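Local coordinates for protein glycerate dehydrogenase/glyoxylate reductase (Thermus thermophilus, PDB 2CUK) that probably reduces glyoxylate and hydroxypyruvate with a nicotinamide cofactor, as a member of the D-isomer specific 2-hydroxyacid dehydrogenase family, at residues Val159-Arg162 with Ala163-Phe166; Glu214-Phe217 with Ala218-Arg221; Leu252-Thr255 with Asp256-Leu260; Gly279-Arg283 with Thr284-Arg288. All blocks are in the same frame, centred on the assembly; numbering follows the deposited sequence.

Interaction 1 of 4, residues Val159-Arg162 with Ala163-Phe166; sequences VAKR and ALAF
F166 turns the edge of its ring toward the backbone carbonyl of R162, four residues back, with CD2 lying 3.2 Å from R162 O and the oxygen near the ring plane. With CG anti to its carbonyl carbon (chi1 -73°), the ring swings back beside its own backbone N, toward the turn it has just left. The same R162 O also takes a weak hydrogen bond from A165 N, so the last turn is tighter than those before it. Upstream the bonding is regular: A163 N reaches V159 O at 2.9 Å, and L164 N reaches A160 O at 3.0 Å. K161 and L164 touch through carbon, CE of K161 against CD1 of L164 at 3.8 Å; the lysine chain is bent at chi2 and chi3, which curls its end back over the leucine. A165 meets A165 of the second subunit. R162 extends from CG to NE and forms salt bridges through NH2 to E100 and through NE to D104, both on helix 99-114. V159 and A163 pack on strand 146-150 while L164 rests on strand 169-173, placing this helix end within a beta-alpha-beta crossover of the Rossmann-type domain, between its two strands and helix 99-114.

Interaction 2 of 4, residues Glu214-Phe217 with Ala218-Arg221; sequences ERLF and AMKR
R215 O is gripped by two successive backbone N-H groups, A218 N at 3.1 Å and M219 N at 3.2 Å, both weakly. M219 N shares its hydrogen with a second acceptor, lying 3.3 Å from L216 O. That donor stands above the carbonyl plane of L216, about 70° out of it, and so misses the oxygen's lone pairs. Bonding of this kind, divided among neighbouring carbonyls and poorly directed, is consistent with a helix loosening into a turn here. Side chains follow the same path. The methyl CB of A218 sits 3.2 Å from E214 O, while M219 brings CG to 3.5 Å from R215 O. From there the methionine, with CG beside its backbone N (chi1 -73°) and a bend at chi3, carries its sulfur alongside L216, where SD of M219 and CD2 of L216 meet loosely at 4.4 Å. Both residues are buried, L216 against helix 236-243 and M219 against L191 of helix 187-193. A single water completes the turn: it donates to F217 O at 2.8 Å and to M219 O, bridging the two carbonyls; M219 O has a further partner in H246. The ring of F217 meets that histidine's ring. The whole is a helix C-terminal turn, here leading from the short helix 213-216 toward strand 224-227 of the parallel sheet in the NAD-binding Rossmann-type domain.

Interaction 3 of 4, residues Leu252-Thr255 with Asp256-Leu260; sequences LDVT and DPEPL
E258 and T255 reach past each other in opposite senses: the glutamate's carboxylate comes back to the threonine's backbone N-H, while the threonine's hydroxyl goes forward to the carbonyl just before the glutamate. The acid's chain is stretched out, CG anti to its backbone N (chi1 -172°) and straight at chi2, which carries OE1 to 3.0 Å from T255 N. The bond uses the anti lone pair of OE1 and is fairly straight at 160°. OE1 also lies against V254, whose CB is 3.6 Å from it, the two side chains crossing at a slant. T255 OG1 donates to P257 O at 2.8 Å, tilted 31° from the carbonyl plane. CB of L260 packs against the hydroxyl, 3.5 Å from T255 OG1. The peptide bonds before both prolines are cis, consistent with the chain's return toward T255, and W129 of the second subunit packs on T255, E258, P259 and L260. An alanine in place of E258 would probably leave the amide of T255 without its acceptor and V254 without the carboxylate beside it. In this loop between strands 249-252 and 272-274 of the Rossmann-type sheet, side chains thus partner the amide of buried T255 and the carbonyl of P257, replacing regular backbone pairing.

Interaction 4 of 4, residues Gly279-Arg283 with Thr284-Arg288; sequences GSAGR and TTRER
R286 takes hold of S280 side-on, its NE and NH2 both donating to the single oxygen S280 OG, at 3.0 Å from NE and 2.9 Å from NH2. The serine oxygen lies only 5° out of the guanidinium plane, at the group's edge. Over one face sits A281, its CA 3.7 Å above the centre. S280 holds OG between its backbone N and carbonyl carbon (chi1 67°), while the arginine folds back through a bend at chi2 to bring its head over the preceding loop. Outside this shell, a water accepts from S280 N and, weakly, from R286 NH2, and R286 NH1 donates to P134 O of the second subunit. The backbone fixes the arginine's base: R286 N donates to G282 O at 2.9 Å. G282 is the N-cap of helix 283-301, which follows the loop after strand 272-274, and A281 centres an inverse gamma turn just before it. The next residue repeats the bond, E287 N to R283 O, and a second water joins R283 NH1 to E287 OE2, 4.9 Å apart. A leucine in place of R286 would probably leave S280 OG without both donors and P134 O of the second subunit without its mate. The chemistry implies a buried cation that ties the loop ahead of helix 283-301 to the second subunit, with the serine oxygen probably fixing how the guanidinium is turned.

In the fold
Followed from the N terminus, the four contacts come in series, none nesting in or crossing another. Interaction 1 closes the end of helix 154-165 ahead of strand 169-173, and interaction 2 turns the chain out of helix 213-216 toward strand 224-227; their centres are about 24 Å apart. Interaction 3 shapes the loop leaving strand 249-252, and interaction 4 begins helix 283-301 after strand 272-274. The last two meet directly: D253 OD2 lies 2.8 Å from G279 N, tying one strand-end loop to the next. Interactions 1, 3 and 4 touch the second subunit, whereas interaction 2 keeps to its own chain, about 34 Å from interaction 4 between centres.

Interaction 1 of 4, residues Val159-Arg162 with Ala163-Phe166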
ATOM      1  N   VAL A 159      -2.493  -7.649  11.579  1.00 16.37           N
ATOM      2  CA  VAL A 159      -2.961  -7.625  10.196  1.00 15.39           C
ATOM      3  C   VAL A 159      -4.489  -7.653  10.166  1.00 15.37           C
ATOM      4  O   VAL A 159      -5.122  -6.893   9.426  1.00 13.97           O
ATOM      5  CB  VAL A 159      -2.386  -8.818   9.387  1.00 13.45           C
ATOM      6  CG1 VAL A 159      -3.058  -8.896   8.025  1.00 11.63           C
ATOM      7  CG2 VAL A 159      -0.863  -8.642   9.211  1.00 11.55           C
ATOM      8  N   ALA A 160      -5.077  -8.516  10.986  1.00 16.10           N
ATOM      9  CA  ALA A 160      -6.528  -8.639  11.060  1.00 16.08           C
ATOM     10  C   ALA A 160      -7.187  -7.315  11.429  1.00 17.20           C
ATOM     11  O   ALA A 160      -8.228  -6.959  10.879  1.00 17.03           O
ATOM     12  CB  ALA A 160      -6.910  -9.712  12.079  1.00 19.61           C
ATOM     13  N   LYS A 161      -6.588  -6.588  12.369  1.00 17.17           N
ATOM     14  CA  LYS A 161      -7.148  -5.307  12.786  1.00 18.81           C
ATOM     15  C   LYS A 161      -7.199  -4.336  11.615  1.00 17.71           C
ATOM     16  O   LYS A 161      -8.196  -3.643  11.408  1.00 16.50           O
ATOM     17  CB  LYS A 161      -6.320  -4.701  13.924  1.00 21.46           C
ATOM     18  CG  LYS A 161      -6.570  -5.327  15.301  1.00 28.60           C
ATOM     19  CD  LYS A 161      -7.741  -4.663  16.035  1.00 31.38           C
ATOM     20  CE  LYS A 161      -9.083  -4.940  15.367  1.00 34.94           C
ATOM     21  NZ  LYS A 161     -10.203  -4.143  15.969  1.00 34.34           N
ATOM     22  N   ARG A 162      -6.114  -4.281  10.853  1.00 15.96           N
ATOM     23  CA  ARG A 162      -6.060  -3.391   9.705  1.00 16.84           C
ATOM     24  C   ARG A 162      -7.093  -3.816   8.668  1.00 15.53           C
ATOM     25  O   ARG A 162      -7.827  -2.989   8.130  1.00 16.32           O
ATOM     26  CB  ARG A 162      -4.660  -3.419   9.092  1.00 16.88           C
ATOM     27  CG  ARG A 162      -3.618  -2.688   9.924  1.00 19.16           C
ATOM     28  CD  ARG A 162      -2.223  -3.240   9.652  1.00 19.01           C
ATOM     29  NE  ARG A 162      -1.186  -2.447  10.299  1.00 20.04           N
ATOM     30  CZ  ARG A 162      -0.956  -2.418  11.607  1.00 21.84           C
ATOM     31  NH1 ARG A 162      -1.690  -3.148  12.442  1.00 20.37           N
ATOM     32  NH2 ARG A 162       0.006  -1.638  12.082  1.00 21.81           N
ATOM     33  N   ALA A 163      -7.146  -5.114   8.402  1.00 16.64           N
ATOM     34  CA  ALA A 163      -8.071  -5.662   7.425  1.00 16.53           C
ATOM     35  C   ALA A 163      -9.517  -5.274   7.715  1.00 16.27           C
ATOM     36  O   ALA A 163     -10.266  -4.931   6.801  1.00 15.34           O
ATOM     37  CB  ALA A 163      -7.935  -7.181   7.380  1.00 17.26           C
ATOM     38  N   LEU A 164      -9.910  -5.323   8.986  1.00 15.98           N
ATOM     39  CA  LEU A 164     -11.276  -4.980   9.360  1.00 17.24           C
ATOM     40  C   LEU A 164     -11.654  -3.569   8.939  1.00 16.69           C
ATOM     41  O   LEU A 164     -12.795  -3.321   8.566  1.00 16.16           O
ATOM     42  CB  LEU A 164     -11.480  -5.129  10.872  1.00 18.63           C
ATOM     43  CG  LEU A 164     -11.428  -6.539  11.458  1.00 20.11           C
ATOM     44  CD1 LEU A 164     -11.579  -6.456  12.975  1.00 20.70           C
ATOM     45  CD2 LEU A 164     -12.532  -7.397  10.855  1.00 19.39           C
ATOM     46  N   ALA A 165     -10.690  -2.652   8.991  1.00 16.67           N
ATOM     47  CA  ALA A 165     -10.937  -1.264   8.622  1.00 18.03           C
ATOM     48  C   ALA A 165     -11.197  -1.075   7.131  1.00 17.77           C
ATOM     49  O   ALA A 165     -11.774  -0.067   6.724  1.00 18.92           O
ATOM     50  CB  ALA A 165      -9.768  -0.392   9.066  1.00 20.22           C
ATOM     51  N   PHE A 166     -10.769  -2.032   6.315  1.00 18.30           N
ATOM     52  CA  PHE A 166     -10.998  -1.948   4.872  1.00 19.41           C
ATOM     53  C   PHE A 166     -12.295  -2.676   4.507  1.00 20.10           C
ATOM     54  O   PHE A 166     -12.597  -2.886   3.329  1.00 19.23           O
ATOM     55  CB  PHE A 166      -9.826  -2.570   4.105  1.00 18.63           C
ATOM     56  CG  PHE A 166      -8.577  -1.730   4.115  1.00 19.08           C
ATOM     57  CD1 PHE A 166      -8.284  -0.878   3.050  1.00 19.57           C
ATOM     58  CD2 PHE A 166      -7.686  -1.802   5.178  1.00 19.11           C
ATOM     59  CE1 PHE A 166      -7.121  -0.111   3.046  1.00 17.13           C
ATOM     60  CE2 PHE A 166      -6.518  -1.037   5.185  1.00 18.06           C
ATOM     61  CZ  PHE A 166      -6.236  -0.192   4.115  1.00 17.86           C
TER

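Interaction 2 of 4, residues Glu214-Phe217 with Ala218-Arg221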
ATOM      1  N   GLU A 214      -0.728 -28.725  -4.087  1.00 18.90           N
ATOM      2  CA  GLU A 214      -2.112 -29.094  -3.790  1.00 21.86           C
ATOM      3  C   GLU A 214      -2.880 -28.013  -3.039  1.00 20.41           C
ATOM      4  O   GLU A 214      -4.045 -27.756  -3.337  1.00 22.63           O
ATOM      5  CB  GLU A 214      -2.171 -30.401  -2.992  1.00 23.99           C
ATOM      6  CG  GLU A 214      -0.857 -30.792  -2.361  1.00 31.27           C
ATOM      7  CD  GLU A 214       0.165 -31.263  -3.385  1.00 31.92           C
ATOM      8  OE1 GLU A 214       1.370 -31.263  -3.058  1.00 34.36           O
ATOM      9  OE2 GLU A 214      -0.242 -31.641  -4.508  1.00 32.22           O
ATOM     10  N   ARG A 215      -2.235 -27.379  -2.068  1.00 18.93           N
ATOM     11  CA  ARG A 215      -2.907 -26.341  -1.305  1.00 17.34           C
ATOM     12  C   ARG A 215      -3.096 -25.050  -2.100  1.00 17.55           C
ATOM     13  O   ARG A 215      -4.112 -24.370  -1.946  1.00 18.65           O
ATOM     14  CB  ARG A 215      -2.153 -26.069  -0.000  1.00 18.13           C
ATOM     15  CG  ARG A 215      -2.176 -27.257   0.952  1.00 20.79           C
ATOM     16  CD  ARG A 215      -1.993 -26.843   2.394  1.00 22.75           C
ATOM     17  NE  ARG A 215      -2.154 -27.981   3.297  1.00 25.78           N
ATOM     18  CZ  ARG A 215      -1.195 -28.850   3.596  1.00 24.05           C
ATOM     19  NH1 ARG A 215       0.017 -28.722   3.073  1.00 24.83           N
ATOM     20  NH2 ARG A 215      -1.456 -29.861   4.412  1.00 26.55           N
ATOM     21  N   LEU A 216      -2.132 -24.721  -2.960  1.00 17.14           N
ATOM     22  CA  LEU A 216      -2.225 -23.513  -3.774  1.00 16.71           C
ATOM     23  C   LEU A 216      -3.402 -23.613  -4.738  1.00 19.01           C
ATOM     24  O   LEU A 216      -4.158 -22.655  -4.910  1.00 16.77           O
ATOM     25  CB  LEU A 216      -0.924 -23.285  -4.553  1.00 17.18           C
ATOM     26  CG  LEU A 216       0.280 -22.811  -3.726  1.00 17.31           C
ATOM     27  CD1 LEU A 216       1.544 -22.884  -4.561  1.00 17.65           C
ATOM     28  CD2 LEU A 216       0.040 -21.382  -3.237  1.00 15.87           C
ATOM     29  N   PHE A 217      -3.560 -24.775  -5.364  1.00 18.02           N
ATOM     30  CA  PHE A 217      -4.664 -24.975  -6.293  1.00 18.11           C
ATOM     31  C   PHE A 217      -5.967 -25.286  -5.563  1.00 18.03           C
ATOM     32  O   PHE A 217      -7.022 -25.387  -6.182  1.00 18.93           O
ATOM     33  CB  PHE A 217      -4.313 -26.075  -7.296  1.00 17.23           C
ATOM     34  CG  PHE A 217      -3.392 -25.612  -8.389  1.00 16.81           C
ATOM     35  CD1 PHE A 217      -3.875 -24.828  -9.431  1.00 17.52           C
ATOM     36  CD2 PHE A 217      -2.040 -25.935  -8.364  1.00 19.23           C
ATOM     37  CE1 PHE A 217      -3.024 -24.368 -10.441  1.00 16.57           C
ATOM     38  CE2 PHE A 217      -1.174 -25.481  -9.367  1.00 19.04           C
ATOM     39  CZ  PHE A 217      -1.670 -24.695 -10.409  1.00 17.28           C
ATOM     40  N   ALA A 218      -5.893 -25.423  -4.241  1.00 17.56           N
ATOM     41  CA  ALA A 218      -7.086 -25.675  -3.439  1.00 17.05           C
ATOM     42  C   ALA A 218      -7.684 -24.312  -3.102  1.00 17.06           C
ATOM     43  O   ALA A 218      -8.859 -24.199  -2.763  1.00 16.72           O
ATOM     44  CB  ALA A 218      -6.732 -26.427  -2.158  1.00 17.74           C
ATOM     45  N   MET A 219      -6.861 -23.271  -3.188  1.00 16.49           N
ATOM     46  CA  MET A 219      -7.334 -21.919  -2.922  1.00 16.14           C
ATOM     47  C   MET A 219      -8.337 -21.563  -4.022  1.00 16.62           C
ATOM     48  O   MET A 219      -8.311 -22.156  -5.102  1.00 15.87           O
ATOM     49  CB  MET A 219      -6.150 -20.942  -2.918  1.00 16.33           C
ATOM     50  CG  MET A 219      -5.259 -21.077  -1.685  1.00 15.59           C
ATOM     51  SD  MET A 219      -3.810 -19.993  -1.685  1.00 17.72           S
ATOM     52  CE  MET A 219      -4.614 -18.354  -1.812  1.00 14.61           C
ATOM     53  N   LYS A 220      -9.231 -20.617  -3.769  1.00 17.58           N
ATOM     54  CA  LYS A 220     -10.187 -20.336  -4.832  1.00 20.68           C
ATOM     55  C   LYS A 220      -9.553 -19.619  -6.024  1.00 19.66           C
ATOM     56  O   LYS A 220      -8.559 -18.923  -5.911  1.00 16.85           O
ATOM     57  CB  LYS A 220     -11.496 -19.626  -4.332  1.00 26.16           C
ATOM     58  CG  LYS A 220     -11.298 -18.310  -3.555  1.00 28.74           C
ATOM     59  CD  LYS A 220     -12.335 -18.108  -2.406  1.00 30.83           C
ATOM     60  CE  LYS A 220     -13.463 -17.123  -2.780  1.00 30.92           C
ATOM     61  NZ  LYS A 220     -14.491 -17.031  -1.733  1.00 32.74           N
ATOM     62  N   ARG A 221     -10.112 -19.885  -7.204  1.00 17.12           N
ATOM     63  CA  ARG A 221      -9.595 -19.269  -8.422  1.00 16.26           C
ATOM     64  C   ARG A 221      -9.882 -17.787  -8.215  1.00 15.05           C
ATOM     65  O   ARG A 221     -10.992 -17.414  -7.825  1.00 14.26           O
ATOM     66  CB  ARG A 221     -10.330 -19.789  -9.668  1.00 15.04           C
ATOM     67  CG  ARG A 221      -9.775 -19.236 -10.991  1.00 15.55           C
ATOM     68  CD  ARG A 221     -10.569 -19.716 -12.210  1.00 14.82           C
ATOM     69  NE  ARG A 221     -10.111 -19.070 -13.441  1.00 14.46           N
ATOM     70  CZ  ARG A 221      -9.132 -19.519 -14.227  1.00 18.53           C
ATOM     71  NH1 ARG A 221      -8.484 -20.642 -13.935  1.00 15.59           N
ATOM     72  NH2 ARG A 221      -8.786 -18.824 -15.305  1.00 17.77           N
TER
HETATM   73  O   HOH W   1      -9.620 -24.229  -6.211  1.00 15.69           O

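Interaction 3 of 4, residues Leu252-Thr255 with Asp256-Leu260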
ATOM      1  N   LEU A 252       4.775 -11.155  -2.101  1.00 16.23           N
ATOM      2  CA  LEU A 252       5.774 -11.812  -1.267  1.00 16.80           C
ATOM      3  C   LEU A 252       6.899 -10.906  -0.794  1.00 17.31           C
ATOM      4  O   LEU A 252       7.484 -10.169  -1.582  1.00 19.03           O
ATOM      5  CB  LEU A 252       6.406 -12.972  -2.035  1.00 16.19           C
ATOM      6  CG  LEU A 252       5.495 -13.923  -2.810  1.00 16.78           C
ATOM      7  CD1 LEU A 252       6.369 -14.877  -3.616  1.00 17.00           C
ATOM      8  CD2 LEU A 252       4.581 -14.682  -1.856  1.00 13.52           C
ATOM      9  N   ASP A 253       7.216 -10.984   0.494  1.00 17.91           N
ATOM     10  CA  ASP A 253       8.313 -10.202   1.045  1.00 16.54           C
ATOM     11  C   ASP A 253       9.437 -11.183   1.381  1.00 18.03           C
ATOM     12  O   ASP A 253      10.561 -10.786   1.683  1.00 17.19           O
ATOM     13  CB  ASP A 253       7.890  -9.459   2.306  1.00 17.06           C
ATOM     14  CG  ASP A 253       8.994  -8.569   2.842  1.00 17.85           C
ATOM     15  OD1 ASP A 253       9.481  -7.727   2.060  1.00 17.02           O
ATOM     16  OD2 ASP A 253       9.374  -8.709   4.030  1.00 17.38           O
ATOM     17  N   VAL A 254       9.112 -12.472   1.331  1.00 17.17           N
ATOM     18  CA  VAL A 254      10.075 -13.532   1.613  1.00 17.84           C
ATOM     19  C   VAL A 254       9.937 -14.584   0.520  1.00 17.90           C
ATOM     20  O   VAL A 254       8.835 -14.842   0.037  1.00 17.85           O
ATOM     21  CB  VAL A 254       9.821 -14.181   2.999  1.00 18.95           C
ATOM     22  CG1 VAL A 254       9.955 -13.132   4.094  1.00 20.42           C
ATOM     23  CG2 VAL A 254       8.437 -14.831   3.042  1.00 16.59           C
ATOM     24  N   THR A 255      11.055 -15.185   0.126  1.00 18.45           N
ATOM     25  CA  THR A 255      11.034 -16.187  -0.931  1.00 21.05           C
ATOM     26  C   THR A 255      11.929 -17.392  -0.650  1.00 23.73           C
ATOM     27  O   THR A 255      12.631 -17.447   0.362  1.00 23.90           O
ATOM     28  CB  THR A 255      11.478 -15.569  -2.279  1.00 21.12           C
ATOM     29  OG1 THR A 255      12.849 -15.160  -2.187  1.00 18.68           O
ATOM     30  CG2 THR A 255      10.624 -14.349  -2.619  1.00 18.42           C
ATOM     31  N   ASP A 256      11.890 -18.353  -1.566  1.00 25.42           N
ATOM     32  CA  ASP A 256      12.693 -19.566  -1.478  1.00 27.44           C
ATOM     33  C   ASP A 256      13.061 -19.967  -2.908  1.00 27.96           C
ATOM     34  O   ASP A 256      12.197 -20.373  -3.692  1.00 26.87           O
ATOM     35  CB  ASP A 256      11.898 -20.694  -0.810  1.00 30.23           C
ATOM     36  CG  ASP A 256      12.746 -21.933  -0.555  1.00 34.36           C
ATOM     37  OD1 ASP A 256      13.533 -22.307  -1.448  1.00 37.18           O
ATOM     38  OD2 ASP A 256      12.621 -22.537   0.530  1.00 35.69           O
ATOM     39  N   PRO A 257      14.350 -19.862  -3.268  1.00 27.25           N
ATOM     40  CA  PRO A 257      15.445 -19.400  -2.414  1.00 26.97           C
ATOM     41  C   PRO A 257      15.392 -17.895  -2.176  1.00 27.63           C
ATOM     42  O   PRO A 257      14.623 -17.178  -2.821  1.00 24.91           O
ATOM     43  CB  PRO A 257      16.678 -19.816  -3.200  1.00 27.36           C
ATOM     44  CG  PRO A 257      16.242 -19.564  -4.606  1.00 27.52           C
ATOM     45  CD  PRO A 257      14.840 -20.158  -4.626  1.00 27.44           C
ATOM     46  N   GLU A 258      16.216 -17.423  -1.249  1.00 27.14           N
ATOM     47  CA  GLU A 258      16.257 -16.007  -0.925  1.00 28.07           C
ATOM     48  C   GLU A 258      17.700 -15.547  -0.737  1.00 28.54           C
ATOM     49  O   GLU A 258      18.462 -16.156   0.016  1.00 27.70           O
ATOM     50  CB  GLU A 258      15.456 -15.753   0.352  1.00 29.70           C
ATOM     51  CG  GLU A 258      15.268 -14.290   0.703  1.00 31.94           C
ATOM     52  CD  GLU A 258      14.474 -14.103   1.980  1.00 32.30           C
ATOM     53  OE1 GLU A 258      13.290 -14.499   2.011  1.00 32.90           O
ATOM     54  OE2 GLU A 258      15.035 -13.565   2.959  1.00 35.80           O
ATOM     55  N   PRO A 259      18.100 -14.472  -1.435  1.00 27.69           N
ATOM     56  CA  PRO A 259      17.286 -13.685  -2.372  1.00 27.33           C
ATOM     57  C   PRO A 259      16.808 -14.507  -3.575  1.00 27.35           C
ATOM     58  O   PRO A 259      17.378 -15.556  -3.890  1.00 26.15           O
ATOM     59  CB  PRO A 259      18.236 -12.568  -2.801  1.00 27.91           C
ATOM     60  CG  PRO A 259      19.150 -12.417  -1.615  1.00 28.99           C
ATOM     61  CD  PRO A 259      19.420 -13.849  -1.242  1.00 28.00           C
ATOM     62  N   LEU A 260      15.759 -14.030  -4.237  1.00 26.39           N
ATOM     63  CA  LEU A 260      15.221 -14.704  -5.416  1.00 27.66           C
ATOM     64  C   LEU A 260      15.943 -14.125  -6.632  1.00 28.51           C
ATOM     65  O   LEU A 260      15.791 -12.942  -6.937  1.00 26.91           O
ATOM     66  CB  LEU A 260      13.717 -14.446  -5.542  1.00 26.83           C
ATOM     67  CG  LEU A 260      12.968 -15.292  -6.574  1.00 27.27           C
ATOM     68  CD1 LEU A 260      12.812 -16.720  -6.057  1.00 27.39           C
ATOM     69  CD2 LEU A 260      11.609 -14.684  -6.838  1.00 28.85           C
TER

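Interaction 4 of 4, residues Gly279-Arg283 with Thr284-Arg288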
ATOM      1  N   GLY A 279       9.998  -6.328   5.334  1.00 15.12           N
ATOM      2  CA  GLY A 279       8.881  -6.281   6.262  1.00 15.80           C
ATOM      3  C   GLY A 279       9.079  -5.419   7.501  1.00 15.15           C
ATOM      4  O   GLY A 279       8.175  -4.684   7.888  1.00 15.98           O
ATOM      5  N   SER A 280      10.251  -5.501   8.124  1.00 14.30           N
ATOM      6  CA  SER A 280      10.521  -4.719   9.335  1.00 15.45           C
ATOM      7  C   SER A 280      11.301  -3.446   9.050  1.00 14.67           C
ATOM      8  O   SER A 280      11.769  -2.784   9.974  1.00 15.80           O
ATOM      9  CB  SER A 280      11.314  -5.556  10.340  1.00 12.86           C
ATOM     10  OG  SER A 280      12.614  -5.839   9.843  1.00 18.54           O
ATOM     11  N   ALA A 281      11.411  -3.089   7.775  1.00 13.39           N
ATOM     12  CA  ALA A 281      12.186  -1.923   7.376  1.00 15.29           C
ATOM     13  C   ALA A 281      11.610  -0.533   7.649  1.00 17.22           C
ATOM     14  O   ALA A 281      11.618   0.334   6.776  1.00 17.76           O
ATOM     15  CB  ALA A 281      12.568  -2.044   5.905  1.00 15.23           C
ATOM     16  N   GLY A 282      11.111  -0.326   8.862  1.00 17.90           N
ATOM     17  CA  GLY A 282      10.617   0.984   9.243  1.00 16.21           C
ATOM     18  C   GLY A 282      11.833   1.553   9.950  1.00 16.13           C
ATOM     19  O   GLY A 282      12.485   0.824  10.699  1.00 13.84           O
ATOM     20  N   ARG A 283      12.167   2.820   9.723  1.00 17.21           N
ATOM     21  CA  ARG A 283      13.351   3.379  10.366  1.00 16.81           C
ATOM     22  C   ARG A 283      13.254   3.340  11.888  1.00 17.06           C
ATOM     23  O   ARG A 283      14.194   2.927  12.560  1.00 13.42           O
ATOM     24  CB  ARG A 283      13.607   4.815   9.898  1.00 19.26           C
ATOM     25  CG  ARG A 283      14.911   5.411  10.449  1.00 22.04           C
ATOM     26  CD  ARG A 283      15.188   6.784   9.849  1.00 23.59           C
ATOM     27  NE  ARG A 283      15.401   6.708   8.407  1.00 25.81           N
ATOM     28  CZ  ARG A 283      16.542   6.333   7.840  1.00 25.39           C
ATOM     29  NH1 ARG A 283      17.583   6.005   8.594  1.00 25.61           N
ATOM     30  NH2 ARG A 283      16.639   6.274   6.519  1.00 24.71           N
ATOM     31  N   THR A 284      12.119   3.762  12.434  1.00 17.76           N
ATOM     32  CA  THR A 284      11.949   3.750  13.884  1.00 18.91           C
ATOM     33  C   THR A 284      11.993   2.319  14.425  1.00 18.56           C
ATOM     34  O   THR A 284      12.522   2.068  15.508  1.00 18.55           O
ATOM     35  CB  THR A 284      10.621   4.408  14.292  1.00 19.64           C
ATOM     36  OG1 THR A 284      10.613   5.767  13.837  1.00 23.15           O
ATOM     37  CG2 THR A 284      10.456   4.392  15.810  1.00 20.21           C
ATOM     38  N   THR A 285      11.439   1.380  13.665  1.00 18.15           N
ATOM     39  CA  THR A 285      11.435  -0.019  14.075  1.00 16.04           C
ATOM     40  C   THR A 285      12.867  -0.557  14.139  1.00 15.79           C
ATOM     41  O   THR A 285      13.259  -1.199  15.121  1.00 13.99           O
ATOM     42  CB  THR A 285      10.597  -0.878  13.095  1.00 15.58           C
ATOM     43  OG1 THR A 285       9.219  -0.501  13.204  1.00 20.03           O
ATOM     44  CG2 THR A 285      10.739  -2.368  13.410  1.00 15.41           C
ATOM     45  N   ARG A 286      13.654  -0.281  13.102  1.00 14.92           N
ATOM     46  CA  ARG A 286      15.035  -0.752  13.063  1.00 14.60           C
ATOM     47  C   ARG A 286      15.912  -0.094  14.141  1.00 16.34           C
ATOM     48  O   ARG A 286      16.835  -0.725  14.668  1.00 13.45           O
ATOM     49  CB  ARG A 286      15.632  -0.538  11.664  1.00 15.61           C
ATOM     50  CG  ARG A 286      15.063  -1.490  10.586  1.00 15.46           C
ATOM     51  CD  ARG A 286      15.509  -2.936  10.801  1.00 15.99           C
ATOM     52  NE  ARG A 286      14.858  -3.876   9.879  1.00 17.99           N
ATOM     53  CZ  ARG A 286      15.124  -3.973   8.578  1.00 17.12           C
ATOM     54  NH1 ARG A 286      16.038  -3.189   8.019  1.00 16.92           N
ATOM     55  NH2 ARG A 286      14.468  -4.853   7.829  1.00 16.96           N
ATOM     56  N   GLU A 287      15.624   1.161  14.476  1.00 17.49           N
ATOM     57  CA  GLU A 287      16.392   1.849  15.510  1.00 20.06           C
ATOM     58  C   GLU A 287      15.982   1.272  16.860  1.00 20.90           C
ATOM     59  O   GLU A 287      16.812   1.084  17.749  1.00 22.79           O
ATOM     60  CB  GLU A 287      16.119   3.357  15.481  1.00 20.60           C
ATOM     61  CG  GLU A 287      16.437   4.017  14.142  1.00 24.47           C
ATOM     62  CD  GLU A 287      16.273   5.532  14.169  1.00 27.86           C
ATOM     63  OE1 GLU A 287      15.383   6.026  14.890  1.00 32.07           O
ATOM     64  OE2 GLU A 287      17.023   6.231  13.456  1.00 28.59           O
ATOM     65  N   ARG A 288      14.693   0.980  16.997  1.00 21.43           N
ATOM     66  CA  ARG A 288      14.155   0.409  18.223  1.00 21.95           C
ATOM     67  C   ARG A 288      14.753  -0.980  18.448  1.00 21.14           C
ATOM     68  O   ARG A 288      15.081  -1.349  19.575  1.00 22.08           O
ATOM     69  CB  ARG A 288      12.624   0.342  18.135  1.00 23.02           C
ATOM     70  CG  ARG A 288      11.937  -0.310  19.329  1.00 27.86           C
ATOM     71  CD  ARG A 288      12.285   0.379  20.640  1.00 30.67           C
ATOM     72  NE  ARG A 288      11.652  -0.289  21.775  1.00 33.23           N
ATOM     73  CZ  ARG A 288      12.027  -0.134  23.040  1.00 34.26           C
ATOM     74  NH1 ARG A 288      13.038   0.670  23.342  1.00 35.07           N
ATOM     75  NH2 ARG A 288      11.398  -0.793  24.003  1.00 35.02           N
TER
HETATM   76  O   HOH W   2      12.759  -7.176   7.178  1.00 16.95           O
HETATM   77  O   HOH W   3      18.252   6.377  11.176  1.00 33.20           O